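Local coordinates for protein GH3 beta-N-acetylglucosaminidase (Paenibacillaceae, PDB 6K5J) that hydrolyses beta-N-acetylglucosaminides as a family 3 glycoside hydrolase, probably releasing terminal N-acetylglucosamine from chitin-derived or related sugars, at residues Ser449-Phe460 against Gln478-Asp489. Numbering follows the deposited sequence.
Sequences SQVVVVSYNAIF and QLIVASARNPFD
Asp-489 turns its carboxylate back onto the loop that follows strand 450-455, where a short acidic side chain can collect several donors at once. Its OD2 takes the hydroxyl of Ser-455 (OG to OD2 2.7 Å) on the anti lone pair, while OD1 receives the backbone N of Ile-459 at 3.0 Å, from above the carboxylate plane; Ala-458 N adds a weak bond to OD2. Serine offers a short hydroxyl at the strand's last residue: OG lies between the backbone N and the carbonyl carbon (chi1 70°), which turns it to the carboxylate. One water bridges the two loops, accepting from Asn-457 N and Arg-485 N and donating to Asn-486 O and Asp-489 OD2. Asn-457 reaches across with its amide oxygen, and Asn-486 N donates to Asn-457 OD1 at 2.9 Å, nearly in line with the C=O bond. Beside it, Arg-485 lays CB over the centre of the Tyr-456 ring in a CH-pi contact (4.2 Å to the centroid). Its extended chain then carries the guanidinium, tilted 66° to the ring, to a salt bridge with Asp-404 and a bond to Val-403 O. Behind the loops, strands 450-455 and 478-483 run parallel, their backbone bonds alternating: Ile-480 N to Val-451 O, then Val-453 N to Ile-480 O, each 2.9 Å. Beta-branched valines suit these extended backbones: Val-453 CG2 packs on Leu-479 CD1 at 3.7 Å, on the face met by helix 462-472, whereas Val-454 CG1 presses tightly on Ala-484 CB (3.5 Å). Strand 450-455, helix 462-472 and strand 478-483 form a beta-alpha-beta crossover within the mixed six-stranded sheet of the alpha/beta domain that accompanies the TIM-barrel domain.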
loop_
_atom_site.group_PDB
_atom_site.type_symbol
_atom_site.label_atom_id
_atom_site.label_comp_id
_atom_site.label_asym_id
_atom_site.label_seq_id
_atom_site.Cartn_x
_atom_site.Cartn_y
_atom_site.Cartn_z
ATOM N N SER A 449 31.443 -0.310 20.080
ATOM C CA SER A 449 31.946 0.349 18.875
ATOM C C SER A 449 31.270 -0.151 17.593
ATOM O O SER A 449 31.171 0.611 16.619
ATOM C CB SER A 449 33.466 0.182 18.787
ATOM O OG SER A 449 33.824 -0.918 17.977
ATOM N N GLN A 450 30.806 -1.403 17.569
ATOM C CA GLN A 450 30.022 -1.926 16.451
ATOM C C GLN A 450 28.585 -1.437 16.567
ATOM O O GLN A 450 27.824 -1.933 17.408
ATOM C CB GLN A 450 30.033 -3.451 16.434
ATOM C CG GLN A 450 31.284 -4.087 15.910
ATOM C CD GLN A 450 31.079 -5.558 15.629
ATOM O OE1 GLN A 450 31.385 -6.044 14.539
ATOM N NE2 GLN A 450 30.550 -6.279 16.615
ATOM N N VAL A 451 28.191 -0.513 15.692
ATOM C CA VAL A 451 26.861 0.085 15.710
ATOM C C VAL A 451 26.190 -0.141 14.359
ATOM O O VAL A 451 26.775 0.161 13.313
ATOM C CB VAL A 451 26.915 1.589 16.033
ATOM C CG1 VAL A 451 25.498 2.165 16.063
ATOM C CG2 VAL A 451 27.620 1.826 17.380
ATOM N N VAL A 452 24.974 -0.680 14.385
ATOM C CA VAL A 452 24.104 -0.740 13.214
ATOM C C VAL A 452 22.886 0.120 13.506
ATOM O O VAL A 452 22.085 -0.211 14.389
ATOM C CB VAL A 452 23.655 -2.171 12.872
ATOM C CG1 VAL A 452 22.805 -2.149 11.585
ATOM C CG2 VAL A 452 24.838 -3.122 12.734
ATOM N N VAL A 453 22.717 1.197 12.751
ATOM C CA VAL A 453 21.484 1.969 12.821
ATOM C C VAL A 453 20.568 1.496 11.708
ATOM O O VAL A 453 20.943 1.529 10.527
ATOM C CB VAL A 453 21.733 3.478 12.702
ATOM C CG1 VAL A 453 20.386 4.216 12.732
ATOM C CG2 VAL A 453 22.633 3.948 13.817
ATOM N N VAL A 454 19.379 1.047 12.083
ATOM C CA VAL A 454 18.301 0.852 11.125
ATOM C C VAL A 454 17.613 2.205 10.970
ATOM O O VAL A 454 17.035 2.731 11.925
ATOM C CB VAL A 454 17.328 -0.238 11.588
ATOM C CG1 VAL A 454 16.191 -0.375 10.598
ATOM C CG2 VAL A 454 18.052 -1.573 11.721
ATOM N N SER A 455 17.721 2.804 9.784
ATOM C CA SER A 455 17.058 4.077 9.551
ATOM C C SER A 455 15.647 3.846 9.010
ATOM O O SER A 455 15.318 2.788 8.471
ATOM C CB SER A 455 17.871 4.967 8.598
ATOM O OG SER A 455 17.871 4.486 7.262
ATOM N N TYR A 456 14.799 4.853 9.193
ATOM C CA TYR A 456 13.396 4.751 8.797
ATOM C C TYR A 456 12.976 6.140 8.322
ATOM O O TYR A 456 12.648 7.007 9.137
ATOM C CB TYR A 456 12.542 4.244 9.955
ATOM C CG TYR A 456 11.095 3.945 9.618
ATOM C CD1 TYR A 456 10.191 4.969 9.371
ATOM C CD2 TYR A 456 10.626 2.635 9.573
ATOM C CE1 TYR A 456 8.861 4.697 9.066
ATOM C CE2 TYR A 456 9.294 2.359 9.282
ATOM C CZ TYR A 456 8.423 3.389 9.032
ATOM O OH TYR A 456 7.106 3.114 8.744
ATOM N N ASN A 457 13.031 6.349 7.008
ATOM C CA ASN A 457 12.771 7.651 6.393
ATOM C C ASN A 457 13.532 8.769 7.109
ATOM O O ASN A 457 12.992 9.838 7.399
ATOM C CB ASN A 457 11.267 7.938 6.346
ATOM C CG ASN A 457 10.569 7.157 5.244
ATOM O OD1 ASN A 457 11.214 6.434 4.479
ATOM N ND2 ASN A 457 9.254 7.291 5.161
ATOM N N ALA A 458 14.819 8.513 7.370
ATOM C CA ALA A 458 15.711 9.548 7.892
ATOM C C ALA A 458 15.739 10.783 6.995
ATOM O O ALA A 458 15.992 11.898 7.476
ATOM C CB ALA A 458 17.126 8.979 8.048
ATOM N N ILE A 459 15.500 10.606 5.693
ATOM C CA ILE A 459 15.424 11.735 4.771
ATOM C C ILE A 459 14.297 12.703 5.133
ATOM O O ILE A 459 14.361 13.886 4.784
ATOM C CB ILE A 459 15.270 11.217 3.323
ATOM C CG1 ILE A 459 15.287 12.390 2.337
ATOM C CG2 ILE A 459 13.971 10.403 3.174
ATOM C CD1 ILE A 459 16.010 12.136 1.069
ATOM N N PHE A 460 13.268 12.234 5.837
ATOM C CA PHE A 460 12.164 13.068 6.290
ATOM C C PHE A 460 12.210 13.352 7.791
ATOM O O PHE A 460 11.255 13.915 8.327
ATOM C CB PHE A 460 10.824 12.407 5.951
ATOM C CG PHE A 460 10.585 12.204 4.473
ATOM C CD1 PHE A 460 11.087 13.092 3.533
ATOM C CD2 PHE A 460 9.834 11.124 4.031
ATOM C CE1 PHE A 460 10.850 12.903 2.170
ATOM C CE2 PHE A 460 9.587 10.924 2.678
ATOM C CZ PHE A 460 10.096 11.821 1.741
ATOM N N GLN A 478 32.415 1.932 14.436
ATOM C CA GLN A 478 32.257 1.310 13.123
ATOM C C GLN A 478 30.757 1.241 12.860
ATOM O O GLN A 478 30.058 0.383 13.411
ATOM C CB GLN A 478 32.913 -0.066 13.069
ATOM C CG GLN A 478 34.441 -0.034 13.115
ATOM C CD GLN A 478 34.980 0.139 14.524
ATOM O OE1 GLN A 478 34.630 -0.623 15.433
ATOM N NE2 GLN A 478 35.833 1.147 14.718
ATOM N N LEU A 479 30.263 2.172 12.048
ATOM C CA LEU A 479 28.834 2.380 11.842
ATOM C C LEU A 479 28.398 1.766 10.516
ATOM O O LEU A 479 29.012 2.029 9.477
ATOM C CB LEU A 479 28.504 3.871 11.845
ATOM C CG LEU A 479 27.072 4.240 11.431
ATOM C CD1 LEU A 479 26.099 3.784 12.501
ATOM C CD2 LEU A 479 26.960 5.750 11.200
ATOM N N ILE A 480 27.345 0.951 10.559
ATOM C CA ILE A 480 26.615 0.510 9.374
ATOM C C ILE A 480 25.205 1.084 9.462
ATOM O O ILE A 480 24.576 1.031 10.522
ATOM C CB ILE A 480 26.552 -1.030 9.274
ATOM C CG1 ILE A 480 27.942 -1.634 9.071
ATOM C CG2 ILE A 480 25.602 -1.483 8.149
ATOM C CD1 ILE A 480 27.965 -3.160 9.277
ATOM N N VAL A 481 24.694 1.610 8.355
ATOM C CA VAL A 481 23.309 2.067 8.282
ATOM C C VAL A 481 22.555 1.157 7.316
ATOM O O VAL A 481 23.047 0.851 6.225
ATOM C CB VAL A 481 23.224 3.544 7.858
ATOM C CG1 VAL A 481 21.761 4.021 7.821
ATOM C CG2 VAL A 481 24.027 4.406 8.818
ATOM N N ALA A 482 21.376 0.706 7.731
ATOM C CA ALA A 482 20.492 -0.093 6.894
ATOM C C ALA A 482 19.122 0.562 6.919
ATOM O O ALA A 482 18.503 0.662 7.981
ATOM C CB ALA A 482 20.416 -1.540 7.390
ATOM N N SER A 483 18.659 1.033 5.764
ATOM C CA SER A 483 17.371 1.703 5.701
ATOM C C SER A 483 16.265 0.662 5.630
ATOM O O SER A 483 16.339 -0.283 4.833
ATOM C CB SER A 483 17.301 2.653 4.499
ATOM O OG SER A 483 17.713 2.012 3.300
ATOM N N ALA A 484 15.251 0.831 6.476
ATOM C CA ALA A 484 14.109 -0.074 6.538
ATOM C C ALA A 484 12.824 0.587 6.057
ATOM O O ALA A 484 11.732 0.039 6.263
ATOM C CB ALA A 484 13.926 -0.607 7.962
ATOM N N ARG A 485 12.920 1.767 5.451
ATOM C CA ARG A 485 11.831 2.224 4.606
ATOM C C ARG A 485 12.427 2.807 3.323
ATOM O O ARG A 485 13.055 2.058 2.568
ATOM C CB ARG A 485 10.906 3.196 5.348
ATOM C CG ARG A 485 9.577 3.341 4.597
ATOM C CD ARG A 485 8.387 3.729 5.467
ATOM N NE ARG A 485 7.206 3.855 4.611
ATOM C CZ ARG A 485 5.962 3.522 4.957
ATOM N NH1 ARG A 485 5.697 3.047 6.169
ATOM N NH2 ARG A 485 4.976 3.669 4.080
ATOM N N ASN A 486 12.249 4.098 3.037
ATOM C CA ASN A 486 12.732 4.604 1.752
ATOM C C ASN A 486 14.252 4.482 1.680
ATOM O O ASN A 486 14.949 4.828 2.641
ATOM C CB ASN A 486 12.326 6.065 1.522
ATOM C CG ASN A 486 10.836 6.225 1.241
ATOM O OD1 ASN A 486 10.090 5.249 1.189
ATOM N ND2 ASN A 486 10.399 7.466 1.072
ATOM N N PRO A 487 14.805 4.015 0.552
ATOM C CA PRO A 487 16.264 3.903 0.435
ATOM C C PRO A 487 16.946 5.238 0.221
ATOM O O PRO A 487 18.181 5.296 0.276
ATOM C CB PRO A 487 16.445 2.993 -0.786
ATOM C CG PRO A 487 15.264 3.353 -1.669
ATOM C CD PRO A 487 14.116 3.581 -0.678
ATOM N N PHE A 488 16.181 6.308 0.012
ATOM C CA PHE A 488 16.733 7.624 -0.286
ATOM C C PHE A 488 17.321 8.310 0.942
ATOM O O PHE A 488 17.871 9.412 0.816
ATOM C CB PHE A 488 15.637 8.470 -0.946
ATOM C CG PHE A 488 14.838 7.693 -1.973
ATOM C CD1 PHE A 488 15.472 7.131 -3.075
ATOM C CD2 PHE A 488 13.477 7.481 -1.811
ATOM C CE1 PHE A 488 14.751 6.388 -4.023
ATOM C CE2 PHE A 488 12.747 6.741 -2.751
ATOM C CZ PHE A 488 13.383 6.192 -3.847
ATOM N N ASP A 489 17.232 7.670 2.115
ATOM C CA ASP A 489 17.908 8.167 3.309
ATOM C C ASP A 489 19.375 8.475 3.044
ATOM O O ASP A 489 19.933 9.415 3.624
ATOM C CB ASP A 489 17.807 7.136 4.440
ATOM C CG ASP A 489 16.445 7.102 5.087
ATOM O OD1 ASP A 489 15.543 7.830 4.634
ATOM O OD2 ASP A 489 16.275 6.330 6.057
HETATM O O HOH W 1 14.378 4.393 5.353
#